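Local coordinates for putative uronate isomerase (Thermotoga maritima, PDB 4NAR), which is of unconfirmed function but belongs to the lactate racemase-like family and may have lactate racemase activity, at residues Glu12-Val23 and Leu47-Leu56. Residues are numbered along the deposited sequence; the frame is centred on the assembly and turned at random.
Sequences EEKIKEGLSKLV and LVAKNLYRFL
S20 lies over one face of the F55 ring, its OG 4.3 Å above the plane over the centre and its CB near CE2. K16 O comes 3.3 Å from F55 CE2, obliquely to the ring, while CB of L19 touches CD2 of F55. With CG anti to its carbonyl carbon (chi1 -64°), F55 sends the ring across as a knob into the hole made by K16, L19, S20 and V23. The reverse knob is L19: its CD1 tip enters among V48, N51, L52 and F55, 3.4 Å from V48 O. The other flat pair is polar. The amide of N51 gives an almost straight hydrogen bond (178°) from ND2 to E12 OE1, 3.2 Å long; the acceptor lies in the amide plane but is met on the anti side of the carboxylate. ND2 also donates to L47 O one turn back, in a bond tilted from the amide plane; the two acceptors together hold the amide in its rotation, and CG of K16 packs against it at 3.4 Å from N51 CG. A leucine in place of N51 would probably leave E12 OE1 without this donor, dependent more on the long salt bridge to K50 NZ, and L47 O without its side-chain donor. E12 also lays its carboxylate beside CD2 of L47. At the far end CG2 of V23 meets CD1 of L56 at 3.6 Å and CD1 of L52. The two helices cross at -43° with axes 9.5 Å apart, side by side on one face of the seven-stranded mixed sheet: L19, L22 and V48 rest on strand 217-227, and V48, L52 and L56 on strand 144-150. Helix 45-58 forms the beta-alpha-beta crossover between parallel strands 31-36 and 63-68.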
ATOM      1  N   GLU A  12      19.156 -14.697   6.397  1.00 34.66           N
ATOM      2  CA  GLU A  12      18.285 -15.869   6.362  1.00 42.05           C
ATOM      3  C   GLU A  12      18.523 -16.770   7.587  1.00 39.96           C
ATOM      4  O   GLU A  12      17.576 -17.326   8.157  1.00 38.65           O
ATOM      5  CB  GLU A  12      18.480 -16.665   5.066  1.00 41.96           C
ATOM      6  CG  GLU A  12      17.246 -17.470   4.673  1.00 45.63           C
ATOM      7  CD  GLU A  12      17.461 -18.385   3.473  1.00 48.57           C
ATOM      8  OE1 GLU A  12      16.875 -19.491   3.486  1.00 49.56           O
ATOM      9  OE2 GLU A  12      18.184 -17.998   2.517  1.00 45.73           O
ATOM     10  N   GLU A  13      19.782 -16.890   8.006  1.00 39.19           N
ATOM     11  CA  GLU A  13      20.110 -17.720   9.163  1.00 37.72           C
ATOM     12  C   GLU A  13      19.432 -17.213  10.429  1.00 33.34           C
ATOM     13  O   GLU A  13      18.799 -17.999  11.142  1.00 35.36           O
ATOM     14  CB  GLU A  13      21.624 -17.826   9.375  1.00 41.41           C
ATOM     15  CG  GLU A  13      22.059 -19.229   9.804  1.00 63.44           C
ATOM     16  CD  GLU A  13      22.925 -19.243  11.061  1.00 77.35           C
ATOM     17  OE1 GLU A  13      24.006 -18.608  11.041  1.00 77.91           O
ATOM     18  OE2 GLU A  13      22.527 -19.897  12.061  1.00 81.00           O
ATOM     19  N   LYS A  14      19.576 -15.915  10.708  1.00 28.77           N
ATOM     20  CA  LYS A  14      18.911 -15.292  11.854  1.00 34.38           C
ATOM     21  C   LYS A  14      17.389 -15.426  11.735  1.00 29.55           C
ATOM     22  O   LYS A  14      16.710 -15.766  12.707  1.00 32.00           O
ATOM     23  CB  LYS A  14      19.280 -13.806  11.983  1.00 46.55           C
ATOM     24  CG  LYS A  14      20.606 -13.487  12.691  1.00 57.26           C
ATOM     25  CD  LYS A  14      20.975 -11.993  12.524  1.00 57.66           C
ATOM     26  CE  LYS A  14      20.848 -11.221  13.834  1.00 51.17           C
ATOM     27  NZ  LYS A  14      19.638 -11.653  14.589  1.00 50.04           N
ATOM     28  N   ILE A  15      16.859 -15.148  10.544  1.00 32.10           N
ATOM     29  CA  ILE A  15      15.421 -15.249  10.297  1.00 30.47           C
ATOM     30  C   ILE A  15      14.927 -16.655  10.638  1.00 32.61           C
ATOM     31  O   ILE A  15      13.975 -16.807  11.418  1.00 33.11           O
ATOM     32  CB  ILE A  15      15.066 -14.867   8.840  1.00 30.30           C
ATOM     33  CG1 ILE A  15      15.143 -13.342   8.670  1.00 17.46           C
ATOM     34  CG2 ILE A  15      13.690 -15.407   8.448  1.00 23.87           C
ATOM     35  CD1 ILE A  15      15.169 -12.884   7.220  1.00 17.14           C
ATOM     36  N   LYS A  16      15.609 -17.664  10.092  1.00 27.44           N
ATOM     37  CA  LYS A  16      15.325 -19.073  10.399  1.00 35.62           C
ATOM     38  C   LYS A  16      15.300 -19.404  11.906  1.00 36.47           C
ATOM     39  O   LYS A  16      14.398 -20.114  12.378  1.00 38.33           O
ATOM     40  CB  LYS A  16      16.300 -19.992   9.650  1.00 32.71           C
ATOM     41  CG  LYS A  16      15.923 -20.214   8.194  1.00 37.66           C
ATOM     42  CD  LYS A  16      17.132 -20.561   7.314  1.00 42.34           C
ATOM     43  CE  LYS A  16      17.488 -22.046   7.361  1.00 43.67           C
ATOM     44  NZ  LYS A  16      18.415 -22.414   6.240  1.00 50.64           N
ATOM     45  N   GLU A  17      16.274 -18.877  12.648  1.00 33.59           N
ATOM     46  CA  GLU A  17      16.325 -19.064  14.101  1.00 38.25           C
ATOM     47  C   GLU A  17      15.079 -18.480  14.768  1.00 27.14           C
ATOM     48  O   GLU A  17      14.502 -19.085  15.668  1.00 30.46           O
ATOM     49  CB  GLU A  17      17.603 -18.444  14.693  1.00 50.34           C
ATOM     50  CG  GLU A  17      17.572 -18.216  16.222  1.00 68.50           C
ATOM     51  CD  GLU A  17      17.699 -19.506  17.057  1.00 77.78           C
ATOM     52  OE1 GLU A  17      18.848 -19.913  17.381  1.00 77.48           O
ATOM     53  OE2 GLU A  17      16.650 -20.100  17.413  1.00 77.75           O
ATOM     54  N   GLY A  18      14.663 -17.306  14.308  1.00 32.47           N
ATOM     55  CA  GLY A  18      13.443 -16.679  14.790  1.00 33.83           C
ATOM     56  C   GLY A  18      12.209 -17.508  14.469  1.00 34.34           C
ATOM     57  O   GLY A  18      11.379 -17.763  15.345  1.00 37.63           O
ATOM     58  N   LEU A  19      12.096 -17.944  13.216  1.00 32.96           N
ATOM     59  CA  LEU A  19      10.941 -18.727  12.781  1.00 28.34           C
ATOM     60  C   LEU A  19      10.899 -20.102  13.443  1.00 35.73           C
ATOM     61  O   LEU A  19       9.817 -20.614  13.761  1.00 32.59           O
ATOM     62  CB  LEU A  19      10.917 -18.859  11.255  1.00 23.22           C
ATOM     63  CG  LEU A  19      10.817 -17.525  10.487  1.00 30.73           C
ATOM     64  CD1 LEU A  19      10.758 -17.758   8.976  1.00 27.37           C
ATOM     65  CD2 LEU A  19       9.626 -16.673  10.949  1.00 25.85           C
ATOM     66  N   SER A  20      12.073 -20.699  13.644  1.00 35.89           N
ATOM     67  CA  SER A  20      12.144 -21.986  14.329  1.00 40.58           C
ATOM     68  C   SER A  20      11.577 -21.819  15.736  1.00 39.39           C
ATOM     69  O   SER A  20      10.762 -22.624  16.199  1.00 31.88           O
ATOM     70  CB  SER A  20      13.590 -22.491  14.402  1.00 44.92           C
ATOM     71  OG  SER A  20      13.626 -23.909  14.482  1.00 48.99           O
ATOM     72  N   LYS A  21      12.011 -20.746  16.391  1.00 39.61           N
ATOM     73  CA  LYS A  21      11.576 -20.410  17.736  1.00 43.64           C
ATOM     74  C   LYS A  21      10.050 -20.263  17.796  1.00 42.78           C
ATOM     75  O   LYS A  21       9.389 -20.895  18.629  1.00 42.63           O
ATOM     76  CB  LYS A  21      12.271 -19.122  18.181  1.00 50.59           C
ATOM     77  CG  LYS A  21      11.915 -18.646  19.583  1.00 57.24           C
ATOM     78  CD  LYS A  21      12.723 -17.397  19.954  1.00 62.29           C
ATOM     79  CE  LYS A  21      12.399 -16.921  21.371  1.00 67.65           C
ATOM     80  NZ  LYS A  21      12.884 -15.530  21.637  1.00 68.40           N
ATOM     81  N   LEU A  22       9.499 -19.444  16.899  1.00 38.98           N
ATOM     82  CA  LEU A  22       8.050 -19.226  16.816  1.00 38.60           C
ATOM     83  C   LEU A  22       7.238 -20.520  16.594  1.00 40.12           C
ATOM     84  O   LEU A  22       6.200 -20.730  17.244  1.00 34.92           O
ATOM     85  CB  LEU A  22       7.745 -18.202  15.720  1.00 35.69           C
ATOM     86  CG  LEU A  22       6.346 -18.191  15.105  1.00 36.05           C
ATOM     87  CD1 LEU A  22       5.347 -17.488  16.014  1.00 35.64           C
ATOM     88  CD2 LEU A  22       6.402 -17.520  13.748  1.00 31.91           C
ATOM     89  N   VAL A  23       7.719 -21.377  15.686  1.00 38.57           N
ATOM     90  CA  VAL A  23       7.064 -22.649  15.376  1.00 38.75           C
ATOM     91  C   VAL A  23       7.147 -23.622  16.548  1.00 45.22           C
ATOM     92  O   VAL A  23       6.199 -24.359  16.836  1.00 49.42           O
ATOM     93  CB  VAL A  23       7.675 -23.311  14.120  1.00 37.58           C
ATOM     94  CG1 VAL A  23       7.237 -24.775  14.007  1.00 32.88           C
ATOM     95  CG2 VAL A  23       7.282 -22.529  12.862  1.00 30.65           C
ATOM     96  N   LEU A  47      11.920 -15.411   1.800  1.00 28.99           N
ATOM     97  CA  LEU A  47      12.768 -15.937   2.865  1.00 29.75           C
ATOM     98  C   LEU A  47      11.943 -16.313   4.094  1.00 29.09           C
ATOM     99  O   LEU A  47      12.289 -17.241   4.823  1.00 28.93           O
ATOM    100  CB  LEU A  47      13.852 -14.923   3.276  1.00 27.93           C
ATOM    101  CG  LEU A  47      14.988 -14.515   2.319  1.00 30.21           C
ATOM    102  CD1 LEU A  47      15.860 -13.432   2.968  1.00 22.79           C
ATOM    103  CD2 LEU A  47      15.851 -15.701   1.896  1.00 26.64           C
ATOM    104  N   VAL A  48      10.859 -15.587   4.336  1.00 26.92           N
ATOM    105  CA  VAL A  48      10.043 -15.850   5.520  1.00 25.07           C
ATOM    106  C   VAL A  48       9.085 -17.015   5.279  1.00 28.82           C
ATOM    107  O   VAL A  48       9.040 -17.986   6.057  1.00 25.72           O
ATOM    108  CB  VAL A  48       9.227 -14.605   5.918  1.00 26.28           C
ATOM    109  CG1 VAL A  48       8.444 -14.848   7.222  1.00 21.18           C
ATOM    110  CG2 VAL A  48      10.138 -13.403   6.068  1.00 17.79           C
ATOM    111  N   ALA A  49       8.315 -16.909   4.198  1.00 25.38           N
ATOM    112  CA  ALA A  49       7.293 -17.898   3.871  1.00 16.56           C
ATOM    113  C   ALA A  49       7.867 -19.308   3.682  1.00 20.77           C
ATOM    114  O   ALA A  49       7.387 -20.268   4.285  1.00 23.70           O
ATOM    115  CB  ALA A  49       6.549 -17.473   2.624  1.00 18.72           C
ATOM    116  N   LYS A  50       8.887 -19.430   2.839  1.00 25.70           N
ATOM    117  CA  LYS A  50       9.438 -20.747   2.529  1.00 27.43           C
ATOM    118  C   LYS A  50      10.021 -21.439   3.774  1.00 24.03           C
ATOM    119  O   LYS A  50       9.895 -22.655   3.926  1.00 27.95           O
ATOM    120  CB  LYS A  50      10.463 -20.659   1.384  1.00 25.91           C
ATOM    121  CG  LYS A  50      11.926 -20.600   1.813  1.00 28.30           C
ATOM    122  CD  LYS A  50      12.840 -20.235   0.643  1.00 34.58           C
ATOM    123  CE  LYS A  50      14.315 -20.380   1.030  1.00 33.29           C
ATOM    124  NZ  LYS A  50      15.185 -19.583   0.121  1.00 45.08           N
ATOM    125  N   ASN A  51      10.630 -20.667   4.673  1.00 23.85           N
ATOM    126  CA  ASN A  51      11.215 -21.250   5.878  1.00 24.47           C
ATOM    127  C   ASN A  51      10.152 -21.583   6.904  1.00 24.76           C
ATOM    128  O   ASN A  51      10.216 -22.638   7.539  1.00 23.12           O
ATOM    129  CB  ASN A  51      12.309 -20.361   6.466  1.00 25.01           C
ATOM    130  CG  ASN A  51      13.617 -20.481   5.701  1.00 25.48           C
ATOM    131  OD1 ASN A  51      14.166 -21.582   5.566  1.00 29.30           O
ATOM    132  ND2 ASN A  51      14.109 -19.360   5.168  1.00 24.78           N
ATOM    133  N   LEU A  52       9.163 -20.695   7.038  1.00 24.18           N
ATOM    134  CA  LEU A  52       8.009 -20.960   7.893  1.00 26.39           C
ATOM    135  C   LEU A  52       7.346 -22.277   7.510  1.00 26.12           C
ATOM    136  O   LEU A  52       7.055 -23.109   8.373  1.00 24.56           O
ATOM    137  CB  LEU A  52       6.990 -19.831   7.772  1.00 28.77           C
ATOM    138  CG  LEU A  52       5.823 -19.847   8.756  1.00 26.86           C
ATOM    139  CD1 LEU A  52       6.335 -19.768  10.193  1.00 31.99           C
ATOM    140  CD2 LEU A  52       4.891 -18.688   8.459  1.00 26.00           C
ATOM    141  N   TYR A  53       7.131 -22.463   6.209  1.00 24.95           N
ATOM    142  CA  TYR A  53       6.506 -23.679   5.694  1.00 28.67           C
ATOM    143  C   TYR A  53       7.362 -24.911   5.977  1.00 33.60           C
ATOM    144  O   TYR A  53       6.843 -25.951   6.362  1.00 39.44           O
ATOM    145  CB  TYR A  53       6.254 -23.540   4.194  1.00 29.15           C
ATOM    146  CG  TYR A  53       5.893 -24.818   3.459  1.00 35.07           C
ATOM    147  CD1 TYR A  53       4.641 -25.410   3.614  1.00 33.20           C
ATOM    148  CD2 TYR A  53       6.790 -25.409   2.563  1.00 31.87           C
ATOM    149  CE1 TYR A  53       4.302 -26.570   2.919  1.00 30.43           C
ATOM    150  CE2 TYR A  53       6.457 -26.566   1.861  1.00 27.76           C
ATOM    151  CZ  TYR A  53       5.216 -27.139   2.044  1.00 34.74           C
ATOM    152  OH  TYR A  53       4.885 -28.286   1.357  1.00 39.08           O
ATOM    153  N   ARG A  54       8.672 -24.781   5.787  1.00 33.59           N
ATOM    154  CA  ARG A  54       9.584 -25.895   5.990  1.00 37.78           C
ATOM    155  C   ARG A  54       9.500 -26.428   7.427  1.00 38.15           C
ATOM    156  O   ARG A  54       9.264 -27.620   7.653  1.00 30.45           O
ATOM    157  CB  ARG A  54      11.009 -25.462   5.666  1.00 47.36           C
ATOM    158  CG  ARG A  54      11.839 -26.542   5.005  1.00 57.32           C
ATOM    159  CD  ARG A  54      12.809 -27.207   5.977  1.00 71.28           C
ATOM    160  NE  ARG A  54      13.966 -27.731   5.255  1.00 80.59           N
ATOM    161  CZ  ARG A  54      15.084 -27.043   5.039  1.00 82.24           C
ATOM    162  NH1 ARG A  54      15.208 -25.805   5.512  1.00 76.97           N
ATOM    163  NH2 ARG A  54      16.083 -27.595   4.353  1.00 85.91           N
ATOM    164  N   PHE A  55       9.682 -25.525   8.387  1.00 38.78           N
ATOM    165  CA  PHE A  55       9.582 -25.852   9.802  1.00 36.07           C
ATOM    166  C   PHE A  55       8.206 -26.366  10.191  1.00 36.57           C
ATOM    167  O   PHE A  55       8.085 -27.234  11.063  1.00 34.08           O
ATOM    168  CB  PHE A  55       9.933 -24.626  10.644  1.00 35.73           C
ATOM    169  CG  PHE A  55      11.355 -24.170  10.472  1.00 42.55           C
ATOM    170  CD1 PHE A  55      12.370 -25.090  10.236  1.00 48.26           C
ATOM    171  CD2 PHE A  55      11.679 -22.821  10.531  1.00 35.88           C
ATOM    172  CE1 PHE A  55      13.688 -24.675  10.076  1.00 48.77           C
ATOM    173  CE2 PHE A  55      12.994 -22.396  10.372  1.00 37.48           C
ATOM    174  CZ  PHE A  55      13.998 -23.326  10.143  1.00 45.44           C
ATOM    175  N   LEU A  56       7.169 -25.820   9.563  1.00 33.21           N
ATOM    176  CA  LEU A  56       5.818 -26.304   9.804  1.00 32.89           C
ATOM    177  C   LEU A  56       5.651 -27.749   9.339  1.00 33.77           C
ATOM    178  O   LEU A  56       4.960 -28.532   9.995  1.00 35.26           O
ATOM    179  CB  LEU A  56       4.782 -25.412   9.120  1.00 33.99           C
ATOM    180  CG  LEU A  56       3.960 -24.464   9.991  1.00 33.89           C
ATOM    181  CD1 LEU A  56       4.525 -24.357  11.405  1.00 35.78           C
ATOM    182  CD2 LEU A  56       3.889 -23.104   9.326  1.00 26.76           C
TER